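Local coordinates for protein monoglyceride lipase (Saccharomyces cerevisiae, PDB 4ZWN) that hydrolyses monoacylglycerols to free fatty acids and glycerol, with a strong preference for monounsaturated substrates, and also takes part in breaking down fatty acid ethyl esters, at residues 138-143 with 161-166; 152-157 with 256-261; 262-267 with 285-290. The protein carries 2 engineered substitutions. All blocks are in the same frame, centred on the assembly; numbering follows the deposited sequence.

Interaction 1: residues 138-143 with 161-166; sequences LFMWGH and NEISGY
Met-140 carries its CG anti to the backbone N (chi1 -180°), runs on extended and bends only at chi3, while Tyr-166 swings its ring beside its own backbone N (chi1 -63°). The two torsions bring Met-140 SD to the ring edge, 4.0 Å from Tyr-166 CE2 and near the ring plane: a Met-aromatic contact. Ile-163 fills in beside them, its CG2 4.0 Å from Met-140 CB and lying over one face of the tyrosine ring, toward the rim. On the other side of the sheet the Phe-139 ring lies against the backbone of Ser-164 and Gly-165, and Ser-164 CB sits over its face, 3.9 Å from the centroid, as a CH-pi contact. Two nearly straight backbone bonds join the two segments, with Met-140 and Tyr-166 paired in parallel: Ser-164 N to Leu-138 O at 2.9 Å and Met-140 N to Gly-165 O at 3.0 Å. Tyr-166 OH is taken by Lys-160 O. These are the adjacent parallel strands of a beta-alpha-beta unit whose crossover is helix 145-156; that helix and helix 113-134 pack on the Met-140 face, and strand 62-67 flanks strand 138-143 across from 165-169.

Interaction 2: residues 152-157 with 256-261; sequences NYACQG and KNFAKD
In the alpha/beta-hydrolase fold of this lipase, the helix that follows the nucleophile elbow, 145-156, ends against the loop that leads from helix 253-257 into strand 264-269. The contact is the C-terminal turn of that first helix, Ala-154 and Cys-155, set against Asn-257, the last residue of helix 253-257, and Phe-258 and Ala-259 just beyond it. The backbones come close, with the CA atoms of Cys-155 and Phe-258 4.2 Å apart. One hydrogen bond ties them: Ala-259 N-H donates to Ala-154 O, with 3.0 Å between Ala-259 N and that oxygen, moderately straight at 152°, with the donor tilted somewhat from the carbonyl plane. A carbonyl near the end of the helix thus finds a donor in the loop.

Phe-258 turns its CG anti to the backbone N (chi1 -169°), which lays one side of the ring along the helix. Phe-258 CE1 meets the Ala-154 methyl, CB, at 3.7 Å, obliquely to the ring. Cys-155 SG comes to the ring edge instead, 4.1 Å from Phe-258 CD1, a sulfur-aromatic contact close to the ring plane. Ala-154 CB also touches Tyr-166 of the central sheet, while Cys-287, Pro-288 and Ser-289 pack against Phe-258, so the ring is wedged between the helix end and the loop after helix 277-286.

The carbonyl oxygens Cys-155 O and Asn-257 O stand 3.2 Å apart and cannot bond each other. Lys-160 NZ donates to both, and its positive charge probably offsets their repulsion. Asn-257 O is also approached by the CA-H of Cys-155, with 3.5 Å between Cys-155 CA and that oxygen.

Interaction 3: residues 262-267 with 285-290; sequences KPVIIM and RDCPSA. Engineered in segment 285-290: Arg-285 (natural residue Gln).
Ser-289 meets Lys-262 and Val-264 with both atoms of its short side chain. Ser-289 OG, placed anti to the backbone N (chi1 176°), donates to the backbone carbonyl Lys-262 O across 2.7 Å. The approach is not on a lone pair: the C=O...OG angle of 119° would suit one, but the hydroxyl stands 60° out of the carbonyl plane. A weak bond from Asp-291 N reaches the same OG, so the hydroxyl links the entrance of one strand to the start of the next.

The CB of Ser-289 faces the other partner, Val-264, whose CG2 methyl lies 3.9 Å from it. Val-264 CG2 also touches Cys-287 SG at 3.7 Å, so one branch of the valine touches both residues. The cysteine sulfur is turned anti to its own backbone N and toward the strand; it also accepts a weak hydrogen bond from Ser-289 N, spanning Pro-288. Phe-258 comes up beside the valine too and closes this small apolar cluster.

Lys-262 contributes chiefly its carbonyl here. Its side chain heads the other way, and its ammonium is bonded to Asn-161 O and Ile-163 O, at the loop leading into strand 165-169.

Helix 277-286 has ended by Cys-287, and Asp-291 bonds through its backbone to Val-264 just before strand 292-297 begins. This is the return loop of a beta-alpha-beta crossover, folded back on the start of its first strand at the edge of the alpha/beta-hydrolase sheet.

Interactions 1 and 3 are steps along one sheet: strand 165-169 bonds to strand 264-269 through Tyr-166 N to Pro-263 O and Tyr-166 O to Ile-265 N, each 3.1 Å. Interaction 2 lies against both, its centre about 11 Å from that of interaction 1 and about 10 Å from that of interaction 3. Phe-258 makes the second join, its CZ 3.4 Å from Val-264 CG2, while Ala-154 CB packs 3.6 Å from Tyr-166 CZ. All three lie away from the inferred triad of Ser-144, Asp-272 and His-302, but strand 138-143 leads directly into the nucleophile elbow and helix 145-156 leads out of it.

Interaction 1: residues 138-143 with 161-166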
loop_
_atom_site.group_PDB
_atom_site.type_symbol
_atom_site.label_atom_id
_atom_site.label_comp_id
_atom_site.label_asym_id
_atom_site.label_seq_id
_atom_site.Cartn_x
_atom_site.Cartn_y
_atom_site.Cartn_z
ATOM N N LEU A 138 -11.348 11.474 -3.750
ATOM C CA LEU A 138 -10.830 10.132 -3.518
ATOM C C LEU A 138 -9.318 10.099 -3.681
ATOM O O LEU A 138 -8.796 10.376 -4.761
ATOM C CB LEU A 138 -11.476 9.131 -4.476
ATOM C CG LEU A 138 -11.016 7.680 -4.329
ATOM C CD1 LEU A 138 -11.384 7.133 -2.955
ATOM C CD2 LEU A 138 -11.603 6.814 -5.431
ATOM N N PHE A 139 -8.619 9.761 -2.601
ATOM C CA PHE A 139 -7.165 9.665 -2.622
ATOM C C PHE A 139 -6.726 8.206 -2.645
ATOM O O PHE A 139 -7.470 7.321 -2.222
ATOM C CB PHE A 139 -6.559 10.384 -1.414
ATOM C CG PHE A 139 -6.782 11.873 -1.416
ATOM C CD1 PHE A 139 -7.921 12.419 -0.845
ATOM C CD2 PHE A 139 -5.851 12.724 -1.986
ATOM C CE1 PHE A 139 -8.129 13.786 -0.847
ATOM C CE2 PHE A 139 -6.054 14.091 -1.992
ATOM C CZ PHE A 139 -7.194 14.624 -1.420
ATOM N N MET A 140 -5.516 7.961 -3.141
ATOM C CA MET A 140 -4.994 6.604 -3.241
ATOM C C MET A 140 -3.700 6.447 -2.442
ATOM O O MET A 140 -2.758 7.221 -2.601
ATOM C CB MET A 140 -4.769 6.224 -4.709
ATOM C CG MET A 140 -4.230 4.814 -4.917
ATOM S SD MET A 140 -4.162 4.331 -6.656
ATOM C CE MET A 140 -5.905 4.272 -7.061
ATOM N N TRP A 141 -3.672 5.432 -1.585
ATOM C CA TRP A 141 -2.543 5.164 -0.701
ATOM C C TRP A 141 -2.078 3.726 -0.883
ATOM O O TRP A 141 -2.893 2.827 -1.074
ATOM C CB TRP A 141 -2.941 5.420 0.754
ATOM C CG TRP A 141 -1.906 5.075 1.793
ATOM C CD1 TRP A 141 -1.034 5.936 2.393
ATOM C CD2 TRP A 141 -1.664 3.788 2.380
ATOM N NE1 TRP A 141 -0.257 5.265 3.306
ATOM C CE2 TRP A 141 -0.623 3.945 3.318
ATOM C CE3 TRP A 141 -2.222 2.517 2.198
ATOM C CZ2 TRP A 141 -0.128 2.881 4.073
ATOM C CZ3 TRP A 141 -1.727 1.459 2.950
ATOM C CH2 TRP A 141 -0.692 1.649 3.875
ATOM N N GLY A 142 -0.771 3.508 -0.824
ATOM C CA GLY A 142 -0.229 2.172 -0.966
ATOM C C GLY A 142 1.066 1.993 -0.201
ATOM O O GLY A 142 1.886 2.909 -0.139
ATOM N N HIS A 143 1.248 0.816 0.390
ATOM C CA HIS A 143 2.486 0.511 1.096
ATOM C C HIS A 143 3.276 -0.590 0.399
ATOM O O HIS A 143 2.714 -1.607 -0.006
ATOM C CB HIS A 143 2.204 0.100 2.540
ATOM C CG HIS A 143 3.414 -0.414 3.255
ATOM N ND1 HIS A 143 4.481 0.394 3.584
ATOM C CD2 HIS A 143 3.738 -1.658 3.679
ATOM C CE1 HIS A 143 5.405 -0.327 4.192
ATOM N NE2 HIS A 143 4.979 -1.577 4.262
ATOM N N ASN A 161 -6.649 10.466 -13.746
ATOM C CA ASN A 161 -6.862 11.912 -13.728
ATOM C C ASN A 161 -8.019 12.308 -12.815
ATOM O O ASN A 161 -8.297 13.491 -12.626
ATOM C CB ASN A 161 -7.113 12.436 -15.144
ATOM C CG ASN A 161 -5.924 12.224 -16.065
ATOM O OD1 ASN A 161 -6.016 11.504 -17.060
ATOM N ND2 ASN A 161 -4.801 12.854 -15.738
ATOM N N GLU A 162 -8.688 11.310 -12.251
ATOM C CA GLU A 162 -9.825 11.555 -11.374
ATOM C C GLU A 162 -9.436 11.398 -9.905
ATOM O O GLU A 162 -10.139 11.876 -9.016
ATOM C CB GLU A 162 -10.976 10.612 -11.729
ATOM C CG GLU A 162 -11.396 10.705 -13.186
ATOM C CD GLU A 162 -12.381 9.628 -13.584
ATOM O OE1 GLU A 162 -13.364 9.410 -12.843
ATOM O OE2 GLU A 162 -12.164 8.994 -14.640
ATOM N N ILE A 163 -8.318 10.722 -9.658
ATOM C CA ILE A 163 -7.794 10.589 -8.304
ATOM C C ILE A 163 -7.251 11.934 -7.835
ATOM O O ILE A 163 -6.514 12.604 -8.561
ATOM C CB ILE A 163 -6.689 9.518 -8.217
ATOM C CG1 ILE A 163 -7.207 8.179 -8.742
ATOM C CG2 ILE A 163 -6.199 9.367 -6.784
ATOM C CD1 ILE A 163 -8.415 7.661 -7.992
ATOM N N SER A 164 -7.626 12.327 -6.625
ATOM C CA SER A 164 -7.300 13.653 -6.117
ATOM C C SER A 164 -5.863 13.758 -5.628
ATOM O O SER A 164 -5.320 14.855 -5.533
ATOM C CB SER A 164 -8.260 14.036 -4.990
ATOM O OG SER A 164 -9.559 14.263 -5.501
ATOM N N GLY A 165 -5.249 12.623 -5.319
ATOM C CA GLY A 165 -3.876 12.616 -4.848
ATOM C C GLY A 165 -3.334 11.220 -4.626
ATOM O O GLY A 165 -4.091 10.282 -4.381
ATOM N N TYR A 166 -2.015 11.084 -4.705
ATOM C CA TYR A 166 -1.368 9.791 -4.534
ATOM C C TYR A 166 -0.391 9.810 -3.368
ATOM O O TYR A 166 0.414 10.731 -3.229
ATOM C CB TYR A 166 -0.644 9.381 -5.817
ATOM C CG TYR A 166 -1.567 9.181 -6.996
ATOM C CD1 TYR A 166 -1.908 10.245 -7.822
ATOM C CD2 TYR A 166 -2.099 7.930 -7.282
ATOM C CE1 TYR A 166 -2.751 10.067 -8.903
ATOM C CE2 TYR A 166 -2.943 7.742 -8.362
ATOM C CZ TYR A 166 -3.264 8.816 -9.168
ATOM O OH TYR A 166 -4.103 8.640 -10.241
#

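Interaction 2: residues 152-157 with 256-261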
loop_
_atom_site.group_PDB
_atom_site.type_symbol
_atom_site.label_atom_id
_atom_site.label_comp_id
_atom_site.label_asym_id
_atom_site.label_seq_id
_atom_site.Cartn_x
_atom_site.Cartn_y
_atom_site.Cartn_z
ATOM N N ASN A 152 2.190 3.357 -9.961
ATOM C CA ASN A 152 1.965 2.916 -11.332
ATOM C C ASN A 152 0.561 3.256 -11.824
ATOM O O ASN A 152 0.380 3.602 -12.990
ATOM C CB ASN A 152 2.217 1.413 -11.465
ATOM C CG ASN A 152 3.672 1.090 -11.759
ATOM O OD1 ASN A 152 4.139 1.259 -12.886
ATOM N ND2 ASN A 152 4.394 0.625 -10.748
ATOM N N TYR A 153 -0.427 3.164 -10.934
ATOM C CA TYR A 153 -1.794 3.521 -11.298
ATOM C C TYR A 153 -1.852 4.974 -11.747
ATOM O O TYR A 153 -2.597 5.319 -12.662
ATOM C CB TYR A 153 -2.764 3.288 -10.136
ATOM C CG TYR A 153 -4.217 3.442 -10.543
ATOM C CD1 TYR A 153 -4.938 2.359 -11.035
ATOM C CD2 TYR A 153 -4.860 4.672 -10.454
ATOM C CE1 TYR A 153 -6.265 2.496 -11.417
ATOM C CE2 TYR A 153 -6.184 4.819 -10.834
ATOM C CZ TYR A 153 -6.881 3.730 -11.315
ATOM O OH TYR A 153 -8.197 3.874 -11.695
ATOM N N ALA A 154 -1.046 5.818 -11.109
ATOM C CA ALA A 154 -0.949 7.225 -11.487
ATOM C C ALA A 154 -0.443 7.400 -12.923
ATOM O O ALA A 154 -0.638 8.450 -13.531
ATOM C CB ALA A 154 -0.043 7.968 -10.516
ATOM N N CYS A 155 0.202 6.369 -13.461
ATOM C CA CYS A 155 0.724 6.424 -14.821
ATOM C C CYS A 155 -0.175 5.695 -15.818
ATOM O O CYS A 155 -0.231 6.061 -16.993
ATOM C CB CYS A 155 2.133 5.829 -14.877
ATOM S SG CYS A 155 3.349 6.658 -13.828
ATOM N N GLN A 156 -0.883 4.673 -15.348
ATOM C CA GLN A 156 -1.591 3.771 -16.250
ATOM C C GLN A 156 -3.072 3.593 -15.920
ATOM O O GLN A 156 -3.809 2.988 -16.697
ATOM C CB GLN A 156 -0.912 2.401 -16.248
ATOM C CG GLN A 156 -1.167 1.590 -14.991
ATOM C CD GLN A 156 -0.409 0.282 -14.983
ATOM O OE1 GLN A 156 0.812 0.261 -14.834
ATOM N NE2 GLN A 156 -1.129 -0.820 -15.152
ATOM N N GLY A 157 -3.503 4.111 -14.775
ATOM C CA GLY A 157 -4.872 3.931 -14.325
ATOM C C GLY A 157 -5.916 4.540 -15.244
ATOM O O GLY A 157 -5.705 5.607 -15.821
ATOM N N LYS A 256 6.034 11.042 -19.291
ATOM C CA LYS A 256 5.042 11.017 -20.361
ATOM C C LYS A 256 3.657 10.570 -19.904
ATOM O O LYS A 256 2.650 11.033 -20.435
ATOM C CB LYS A 256 5.514 10.106 -21.497
ATOM C CG LYS A 256 6.721 10.621 -22.262
ATOM C CD LYS A 256 7.125 9.638 -23.350
ATOM C CE LYS A 256 8.414 10.061 -24.035
ATOM N NZ LYS A 256 8.805 9.089 -25.089
ATOM N N ASN A 257 3.600 9.674 -18.925
ATOM C CA ASN A 257 2.334 9.035 -18.579
ATOM C C ASN A 257 1.755 9.424 -17.220
ATOM O O ASN A 257 0.578 9.176 -16.953
ATOM C CB ASN A 257 2.496 7.516 -18.643
ATOM C CG ASN A 257 2.861 7.032 -20.028
ATOM O OD1 ASN A 257 1.989 6.806 -20.867
ATOM N ND2 ASN A 257 4.156 6.875 -20.280
ATOM N N PHE A 258 2.571 10.026 -16.361
ATOM C CA PHE A 258 2.093 10.439 -15.047
ATOM C C PHE A 258 0.966 11.457 -15.190
ATOM O O PHE A 258 1.096 12.427 -15.937
ATOM C CB PHE A 258 3.230 11.027 -14.210
ATOM C CG PHE A 258 2.876 11.221 -12.767
ATOM C CD1 PHE A 258 3.079 10.203 -11.847
ATOM C CD2 PHE A 258 2.333 12.417 -12.328
ATOM C CE1 PHE A 258 2.748 10.377 -10.517
ATOM C CE2 PHE A 258 1.997 12.596 -11.001
ATOM C CZ PHE A 258 2.205 11.576 -10.094
ATOM N N ALA A 259 -0.135 11.219 -14.481
ATOM C CA ALA A 259 -1.301 12.098 -14.530
ATOM C C ALA A 259 -0.899 13.541 -14.259
ATOM O O ALA A 259 -0.365 13.856 -13.193
ATOM C CB ALA A 259 -2.353 11.642 -13.534
ATOM N N LYS A 260 -1.160 14.406 -15.238
ATOM C CA LYS A 260 -0.645 15.773 -15.249
ATOM C C LYS A 260 -0.955 16.553 -13.976
ATOM O O LYS A 260 -2.117 16.741 -13.614
ATOM C CB LYS A 260 -1.192 16.532 -16.463
ATOM C CG LYS A 260 -0.579 17.915 -16.666
ATOM C CD LYS A 260 -0.889 18.452 -18.055
ATOM C CE LYS A 260 -0.303 19.839 -18.264
ATOM N NZ LYS A 260 -0.962 20.861 -17.404
ATOM N N ASP A 261 0.109 16.977 -13.298
ATOM C CA ASP A 261 0.022 17.873 -12.146
ATOM C C ASP A 261 -0.830 17.331 -10.995
ATOM O O ASP A 261 -1.439 18.101 -10.251
ATOM C CB ASP A 261 -0.518 19.239 -12.586
ATOM C CG ASP A 261 0.406 19.946 -13.568
ATOM O OD1 ASP A 261 1.639 19.884 -13.376
ATOM O OD2 ASP A 261 -0.105 20.562 -14.530
#

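Interaction 3: residues 262-267 with 285-290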
loop_
_atom_site.group_PDB
_atom_site.type_symbol
_atom_site.label_atom_id
_atom_site.label_comp_id
_atom_site.label_asym_id
_atom_site.label_seq_id
_atom_site.Cartn_x
_atom_site.Cartn_y
_atom_site.Cartn_z
ATOM N N LYS A 262 -0.876 16.013 -10.845
ATOM C CA LYS A 262 -1.541 15.423 -9.689
ATOM C C LYS A 262 -0.582 15.406 -8.506
ATOM O O LYS A 262 0.582 15.027 -8.653
ATOM C CB LYS A 262 -2.035 14.010 -9.996
ATOM C CG LYS A 262 -3.238 13.962 -10.919
ATOM C CD LYS A 262 -4.471 14.547 -10.254
ATOM C CE LYS A 262 -5.679 14.429 -11.162
ATOM N NZ LYS A 262 -6.908 14.944 -10.508
ATOM N N PRO A 263 -1.063 15.832 -7.329
ATOM C CA PRO A 263 -0.218 15.873 -6.130
ATOM C C PRO A 263 0.317 14.498 -5.728
ATOM O O PRO A 263 -0.441 13.532 -5.640
ATOM C CB PRO A 263 -1.152 16.441 -5.052
ATOM C CG PRO A 263 -2.525 16.286 -5.590
ATOM C CD PRO A 263 -2.413 16.358 -7.076
ATOM N N VAL A 264 1.626 14.425 -5.510
ATOM C CA VAL A 264 2.281 13.197 -5.071
ATOM C C VAL A 264 3.046 13.430 -3.789
ATOM O O VAL A 264 3.668 14.480 -3.613
ATOM C CB VAL A 264 3.286 12.656 -6.113
ATOM C CG1 VAL A 264 3.063 11.165 -6.338
ATOM C CG2 VAL A 264 3.215 13.445 -7.404
ATOM N N ILE A 265 3.016 12.456 -2.892
ATOM C CA ILE A 265 3.913 12.496 -1.758
ATOM C C ILE A 265 4.327 11.071 -1.402
ATOM O O ILE A 265 3.502 10.156 -1.338
ATOM C CB ILE A 265 3.287 13.210 -0.537
ATOM C CG1 ILE A 265 4.315 13.408 0.586
ATOM C CG2 ILE A 265 2.033 12.499 -0.030
ATOM C CD1 ILE A 265 3.932 14.471 1.603
ATOM N N ILE A 266 5.627 10.876 -1.228
ATOM C CA ILE A 266 6.140 9.580 -0.814
ATOM C C ILE A 266 6.707 9.674 0.593
ATOM O O ILE A 266 7.484 10.607 0.899
ATOM C CB ILE A 266 7.214 9.043 -1.783
ATOM C CG1 ILE A 266 6.583 8.681 -3.144
ATOM C CG2 ILE A 266 7.895 7.818 -1.188
ATOM C CD1 ILE A 266 7.572 8.213 -4.210
ATOM N N MET A 267 6.302 8.738 1.457
ATOM C CA MET A 267 6.859 8.709 2.812
ATOM C C MET A 267 7.600 7.388 2.994
ATOM O O MET A 267 7.058 6.303 2.708
ATOM C CB MET A 267 5.785 8.884 3.844
ATOM C CG MET A 267 4.916 10.041 3.489
ATOM S SD MET A 267 3.286 10.114 4.181
ATOM C CE MET A 267 2.856 11.742 3.578
ATOM N N ARG A 285 12.310 12.737 -8.361
ATOM C CA ARG A 285 13.106 13.440 -9.361
ATOM C C ARG A 285 12.506 13.339 -10.761
ATOM O O ARG A 285 12.427 14.335 -11.482
ATOM C CB ARG A 285 14.529 12.894 -9.386
ATOM C CG ARG A 285 15.458 13.504 -8.371
ATOM C CD ARG A 285 16.861 12.970 -8.576
ATOM N NE ARG A 285 17.847 13.742 -7.832
ATOM C CZ ARG A 285 18.605 14.695 -8.365
ATOM N NH1 ARG A 285 18.498 14.989 -9.655
ATOM N NH2 ARG A 285 19.477 15.351 -7.609
ATOM N N ASP A 286 12.091 12.132 -11.143
ATOM C CA ASP A 286 11.579 11.890 -12.490
ATOM C C ASP A 286 10.132 12.351 -12.668
ATOM O O ASP A 286 9.693 12.604 -13.791
ATOM C CB ASP A 286 11.681 10.401 -12.847
ATOM C CG ASP A 286 13.115 9.902 -12.898
ATOM O OD1 ASP A 286 14.038 10.730 -13.060
ATOM O OD2 ASP A 286 13.316 8.674 -12.782
ATOM N N CYS A 287 9.392 12.450 -11.569
ATOM C CA CYS A 287 7.974 12.808 -11.631
ATOM C C CYS A 287 7.779 14.222 -12.167
ATOM O O CYS A 287 8.388 15.166 -11.669
ATOM C CB CYS A 287 7.325 12.676 -10.252
ATOM S SG CYS A 287 5.535 12.952 -10.227
ATOM N N PRO A 288 6.923 14.368 -13.190
ATOM C CA PRO A 288 6.702 15.643 -13.882
ATOM C C PRO A 288 5.745 16.581 -13.150
ATOM O O PRO A 288 5.667 17.758 -13.501
ATOM C CB PRO A 288 6.102 15.207 -15.219
ATOM C CG PRO A 288 5.347 13.967 -14.878
ATOM C CD PRO A 288 6.154 13.270 -13.806
ATOM N N SER A 289 5.035 16.063 -12.153
ATOM C CA SER A 289 4.037 16.849 -11.431
ATOM C C SER A 289 4.647 18.044 -10.709
ATOM O O SER A 289 5.779 17.978 -10.227
ATOM C CB SER A 289 3.295 15.973 -10.423
ATOM O OG SER A 289 2.388 16.749 -9.660
ATOM N N ALA A 290 3.885 19.132 -10.637
ATOM C CA ALA A 290 4.327 20.347 -9.961
ATOM C C ALA A 290 4.244 20.199 -8.444
ATOM O O ALA A 290 5.067 20.747 -7.710
ATOM C CB ALA A 290 3.501 21.533 -10.419
#